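PDB 4NNZ: probable zinc protease from Pseudomonas aeruginosa, which is probably a zinc-dependent metallopeptidase of the M16 (insulinase-like) family, cleaving peptide bonds in protein or peptide substrates. Local coordinates for residues G45-S50 / M166-R171; I37-E42 / T160-W165. All coordinates share one frame; numbering follows the deposited sequence.

Contact 1 (G45-S50 / M166-R171); sequences GLTGLS and MADLQR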
loop_
_atom_site.group_PDB
_atom_site.type_symbol
_atom_site.label_atom_id
_atom_site.label_comp_id
_atom_site.label_asym_id
_atom_site.label_seq_id
_atom_site.Cartn_x
_atom_site.Cartn_y
_atom_site.Cartn_z
ATOM N N GLY A 45 1.234 7.620 -4.342
ATOM C CA GLY A 45 1.435 8.665 -5.294
ATOM C C GLY A 45 2.009 9.869 -4.632
ATOM O O GLY A 45 2.521 10.710 -5.285
ATOM N N LEU A 46 1.988 9.898 -3.319
ATOM C CA LEU A 46 2.624 10.946 -2.572
ATOM C C LEU A 46 3.506 10.416 -1.476
ATOM O O LEU A 46 3.491 10.906 -0.378
ATOM C CB LEU A 46 1.593 11.904 -2.017
ATOM C CG LEU A 46 0.497 12.391 -2.942
ATOM C CD1 LEU A 46 -0.862 12.179 -2.331
ATOM C CD2 LEU A 46 0.687 13.834 -3.318
ATOM N N THR A 47 4.237 9.366 -1.762
ATOM C CA THR A 47 5.195 8.858 -0.831
ATOM C C THR A 47 6.439 9.696 -0.750
ATOM O O THR A 47 6.769 10.432 -1.645
ATOM C CB THR A 47 5.515 7.366 -1.022
ATOM O OG1 THR A 47 6.142 7.144 -2.261
ATOM C CG2 THR A 47 4.303 6.579 -0.990
ATOM N N GLY A 48 7.104 9.583 0.379
ATOM C CA GLY A 48 8.364 10.216 0.614
ATOM C C GLY A 48 8.264 11.604 1.118
ATOM O O GLY A 48 9.245 12.248 1.256
ATOM N N LEU A 49 7.048 12.038 1.364
ATOM C CA LEU A 49 6.733 13.387 1.782
ATOM C C LEU A 49 7.272 13.800 3.118
ATOM O O LEU A 49 7.688 14.895 3.268
ATOM C CB LEU A 49 5.228 13.560 1.796
ATOM C CG LEU A 49 4.556 14.775 1.195
ATOM C CD1 LEU A 49 5.159 15.195 -0.112
ATOM C CD2 LEU A 49 3.108 14.442 1.011
ATOM N N SER A 50 7.194 12.935 4.104
ATOM C CA SER A 50 7.681 13.247 5.417
ATOM C C SER A 50 9.152 13.390 5.469
ATOM O O SER A 50 9.676 14.257 6.091
ATOM C CB SER A 50 7.228 12.205 6.401
ATOM O OG SER A 50 6.031 11.696 5.959
ATOM N N MET A 166 10.138 6.381 -6.585
ATOM C CA MET A 166 10.696 7.343 -7.488
ATOM C C MET A 166 9.648 8.071 -8.277
ATOM O O MET A 166 9.769 9.237 -8.553
ATOM C CB MET A 166 11.718 6.710 -8.405
ATOM C CG MET A 166 12.438 7.727 -9.260
ATOM S SD MET A 166 13.511 8.843 -8.389
ATOM C CE MET A 166 14.932 7.793 -8.310
ATOM N N ALA A 167 8.615 7.357 -8.638
ATOM C CA ALA A 167 7.540 7.931 -9.355
ATOM C C ALA A 167 6.901 9.008 -8.540
ATOM O O ALA A 167 6.496 9.997 -9.070
ATOM C CB ALA A 167 6.543 6.864 -9.698
ATOM N N ASP A 168 6.760 8.801 -7.254
ATOM C CA ASP A 168 6.218 9.818 -6.393
ATOM C C ASP A 168 7.110 11.032 -6.228
ATOM O O ASP A 168 6.659 12.124 -6.289
ATOM C CB ASP A 168 5.789 9.238 -5.042
ATOM C CG ASP A 168 4.844 8.082 -5.178
ATOM O OD1 ASP A 168 4.357 7.843 -6.257
ATOM O OD2 ASP A 168 4.598 7.379 -4.215
ATOM N N LEU A 169 8.388 10.824 -6.033
ATOM C CA LEU A 169 9.320 11.903 -5.895
ATOM C C LEU A 169 9.332 12.687 -7.161
ATOM O O LEU A 169 9.428 13.874 -7.159
ATOM C CB LEU A 169 10.700 11.368 -5.611
ATOM C CG LEU A 169 10.828 10.446 -4.419
ATOM C CD1 LEU A 169 12.156 9.759 -4.402
ATOM C CD2 LEU A 169 10.599 11.159 -3.119
ATOM N N GLN A 170 9.207 11.984 -8.256
ATOM C CA GLN A 170 9.181 12.577 -9.566
ATOM C C GLN A 170 8.032 13.503 -9.765
ATOM O O GLN A 170 8.135 14.390 -10.535
ATOM C CB GLN A 170 9.178 11.522 -10.635
ATOM C CG GLN A 170 10.559 11.185 -11.104
ATOM C CD GLN A 170 10.623 9.887 -11.855
ATOM O OE1 GLN A 170 9.667 9.141 -11.923
ATOM N NE2 GLN A 170 11.763 9.616 -12.429
ATOM N N ARG A 171 6.933 13.265 -9.085
ATOM C CA ARG A 171 5.772 14.107 -9.176
ATOM C C ARG A 171 5.514 15.028 -8.028
ATOM O O ARG A 171 4.558 15.725 -8.057
ATOM C CB ARG A 171 4.547 13.260 -9.420
ATOM C CG ARG A 171 4.522 12.672 -10.801
ATOM C CD ARG A 171 3.548 11.548 -10.923
ATOM N NE ARG A 171 3.744 10.523 -9.940
ATOM C CZ ARG A 171 2.926 9.513 -9.768
ATOM N NH1 ARG A 171 1.886 9.389 -10.535
ATOM N NH2 ARG A 171 3.170 8.609 -8.857
HETATM O O HOH W 1 3.792 12.783 -5.717
#

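Contact 2 (I37-E42 / T160-W165); sequences IGSSYE and TPTIGW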
loop_
_atom_site.group_PDB
_atom_site.type_symbol
_atom_site.label_atom_id
_atom_site.label_comp_id
_atom_site.label_asym_id
_atom_site.label_seq_id
_atom_site.Cartn_x
_atom_site.Cartn_y
_atom_site.Cartn_z
ATOM N N ILE A 37 4.671 11.993 12.661
ATOM C CA ILE A 37 4.335 11.847 11.300
ATOM C C ILE A 37 5.430 11.003 10.685
ATOM O O ILE A 37 6.528 11.012 11.140
ATOM C CB ILE A 37 4.113 13.214 10.652
ATOM C CG1 ILE A 37 3.678 13.055 9.215
ATOM C CG2 ILE A 37 5.321 14.079 10.805
ATOM C CD1 ILE A 37 2.474 12.196 9.057
ATOM N N GLY A 38 5.097 10.222 9.691
ATOM C CA GLY A 38 5.999 9.224 9.224
ATOM C C GLY A 38 5.542 8.795 7.882
ATOM O O GLY A 38 4.550 9.268 7.428
ATOM N N SER A 39 6.263 7.879 7.277
ATOM C CA SER A 39 5.867 7.272 6.047
ATOM C C SER A 39 4.637 6.396 6.097
ATOM O O SER A 39 4.033 6.196 5.109
ATOM C CB SER A 39 7.030 6.582 5.361
ATOM O OG SER A 39 7.660 5.679 6.194
ATOM N N SER A 40 4.288 5.864 7.242
ATOM C CA SER A 40 3.102 5.051 7.352
ATOM C C SER A 40 1.824 5.872 7.281
ATOM O O SER A 40 0.776 5.348 7.111
ATOM C CB SER A 40 3.141 4.122 8.552
ATOM O OG SER A 40 3.303 4.795 9.757
ATOM N N TYR A 41 1.940 7.169 7.386
ATOM C CA TYR A 41 0.822 8.044 7.231
ATOM C C TYR A 41 0.591 8.430 5.791
ATOM O O TYR A 41 -0.386 9.027 5.464
ATOM C CB TYR A 41 1.066 9.299 8.039
ATOM C CG TYR A 41 1.146 9.142 9.530
ATOM C CD1 TYR A 41 2.231 8.572 10.131
ATOM C CD2 TYR A 41 0.161 9.621 10.330
ATOM C CE1 TYR A 41 2.307 8.464 11.481
ATOM C CE2 TYR A 41 0.232 9.503 11.680
ATOM C CZ TYR A 41 1.302 8.928 12.247
ATOM O OH TYR A 41 1.336 8.846 13.580
ATOM N N GLU A 42 1.551 8.133 4.951
ATOM C CA GLU A 42 1.563 8.589 3.583
ATOM C C GLU A 42 0.659 7.819 2.659
ATOM O O GLU A 42 0.257 6.754 2.945
ATOM C CB GLU A 42 2.982 8.633 3.057
ATOM C CG GLU A 42 3.789 9.781 3.624
ATOM C CD GLU A 42 5.292 9.659 3.456
ATOM O OE1 GLU A 42 5.776 8.989 2.549
ATOM O OE2 GLU A 42 5.996 10.259 4.248
ATOM N N THR A 160 5.190 1.124 2.800
ATOM C CA THR A 160 5.740 2.205 2.044
ATOM C C THR A 160 7.171 2.544 2.400
ATOM O O THR A 160 7.506 2.642 3.541
ATOM C CB THR A 160 4.800 3.443 1.913
ATOM O OG1 THR A 160 5.429 4.609 2.419
ATOM C CG2 THR A 160 3.492 3.244 2.572
ATOM N N PRO A 161 8.030 2.712 1.421
ATOM C CA PRO A 161 9.386 3.137 1.704
ATOM C C PRO A 161 9.430 4.555 2.170
ATOM O O PRO A 161 8.847 5.395 1.574
ATOM C CB PRO A 161 10.063 3.045 0.350
ATOM C CG PRO A 161 8.999 3.132 -0.623
ATOM C CD PRO A 161 7.832 2.470 0.001
ATOM N N THR A 162 10.160 4.814 3.221
ATOM C CA THR A 162 10.327 6.138 3.776
ATOM C C THR A 162 10.909 7.169 2.833
ATOM O O THR A 162 10.524 8.299 2.837
ATOM C CB THR A 162 11.227 6.077 5.008
ATOM O OG1 THR A 162 10.755 5.083 5.902
ATOM C CG2 THR A 162 11.230 7.333 5.699
ATOM N N ILE A 163 11.864 6.765 2.041
ATOM C CA ILE A 163 12.452 7.635 1.050
ATOM C C ILE A 163 11.465 8.094 -0.004
ATOM O O ILE A 163 11.564 9.180 -0.486
ATOM C CB ILE A 163 13.722 7.057 0.408
ATOM C CG1 ILE A 163 14.354 8.069 -0.525
ATOM C CG2 ILE A 163 13.416 5.854 -0.411
ATOM C CD1 ILE A 163 14.827 9.324 0.142
ATOM N N GLY A 164 10.512 7.245 -0.317
ATOM C CA GLY A 164 9.508 7.474 -1.322
ATOM C C GLY A 164 9.781 6.730 -2.588
ATOM O O GLY A 164 10.895 6.497 -2.901
ATOM N N TRP A 165 8.760 6.317 -3.297
ATOM C CA TRP A 165 8.939 5.705 -4.597
ATOM C C TRP A 165 9.341 6.754 -5.620
ATOM O O TRP A 165 8.925 7.866 -5.546
ATOM C CB TRP A 165 7.676 4.986 -5.032
ATOM C CG TRP A 165 7.177 3.906 -4.141
ATOM C CD1 TRP A 165 6.060 3.926 -3.405
ATOM C CD2 TRP A 165 7.755 2.636 -3.930
ATOM N NE1 TRP A 165 5.893 2.773 -2.748
ATOM C CE2 TRP A 165 6.929 1.950 -3.054
ATOM C CE3 TRP A 165 8.905 2.018 -4.381
ATOM C CZ2 TRP A 165 7.210 0.694 -2.622
ATOM C CZ3 TRP A 165 9.164 0.775 -3.974
ATOM C CH2 TRP A 165 8.333 0.119 -3.098
HETATM O O HOH W 2 6.200 3.327 6.081
HETATM O O HOH W 3 8.939 9.807 4.063
#

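Contact 1 (G45-S50 / M166-R171)
D168 reaches from the helix 166-171 into the turn before helix 49-56, and its OD2 accepts all three direct hydrogen bonds between the two segments. T47 OG1 donates to D168 OD2 at 2.5 Å, coming in on the anti side of the carboxylate and 21° out of its plane. T47 N gives the same oxygen a second bond, 3.2 Å from N to OD2, from above that plane. A weak bond from G45 N to D168 OD2 adds to the grip. The threonine hydroxyl can face the acid because OG1 lies between the backbone N and the carbonyl carbon (chi1 65°); it also accepts W165 N, so it passes the link on to the backbone just ahead of the helix.

The other carboxylate oxygen belongs to a salt bridge with R171, three residues further on: R171 NH2 lies 3.0 Å from D168 OD1, which sits at the guanidinium edge, in plane. R171 NE donates to A167 O at 2.9 Å, which helps fix the rotation of the guanidinium. The arginine probably steadies the negative charge of D168. One water joins the backbones, donating to G45 O and to D168 O.

Van der Waals contact is slight: G45 CA lies 3.2 Å from D168 OD1, and L169 CD2 approaches T47 O and the CA of G48, the N-cap of helix 49-56. Around the contact, L49 packs on helix 174-184, L169 and M166 lie against helix 118-137, and R171 NH1 bonds K224 O of the second subunit.

Contact 2 (I37-E42 / T160-W165)
S39 OG has two partners: it accepts from T162 OG1 at 3.2 Å and donates to a water 2.8 Å away. The contact is a loop-to-loop junction in the N-terminal, insulinase-like part of this M16 protein, where the connection from strand 28-35 to helix 49-56 meets the approach to helix 166-171. With chi1 at 54°, S39 OG sits between its backbone N and carbonyl carbon, and there it meets T162. The T162 hydroxyl lies beside its own backbone N, while CG2 of that residue is about 4.0 Å from S39 OG. The water that S39 OG binds donates in turn to T160 O, so a direct and a bridged link leave the same serine.

The backbone of S39 adds a weaker tie, for T160 OG1 points a weak bond of 3.4 Å at S39 O. That carbonyl also accepts E42 N from its own turn. S39 CB closes the seam by lying 3.7 Å from T162 CA.

E42 stands next to the junction, but its strongest polar partner lies elsewhere: OE1 accepts G48 N at the start of helix 49-56. Nearby, S40 OG is bound by D86 and D87, and I163 packs on helix 118-137. At the last bridge a second water donates both to T162 O and to E42 OE2, its oxygen 3.0 Å from E42 OE2.

Overall arrangement
Contact 1 and contact 2 lie with centres 9 Å apart and touch each other, and their segments alternate along the chain. Each pairs the lead-in to helix 49-56 with the approach to, or body of, helix 166-171. E42 of contact 2 ties the two directly: its OE1 is 2.6 Å from G48 N, at the N-cap of helix 49-56. Between the later segments, 160-165 and 166-171, L169 CD2 packs 3.4 Å from I163 O. Helix 49-56 carries the sequence HALEH, which matches the HxxEH zinc motif of M16 peptidases, so both contacts lie at the start of a helix that probably supplies zinc ligands.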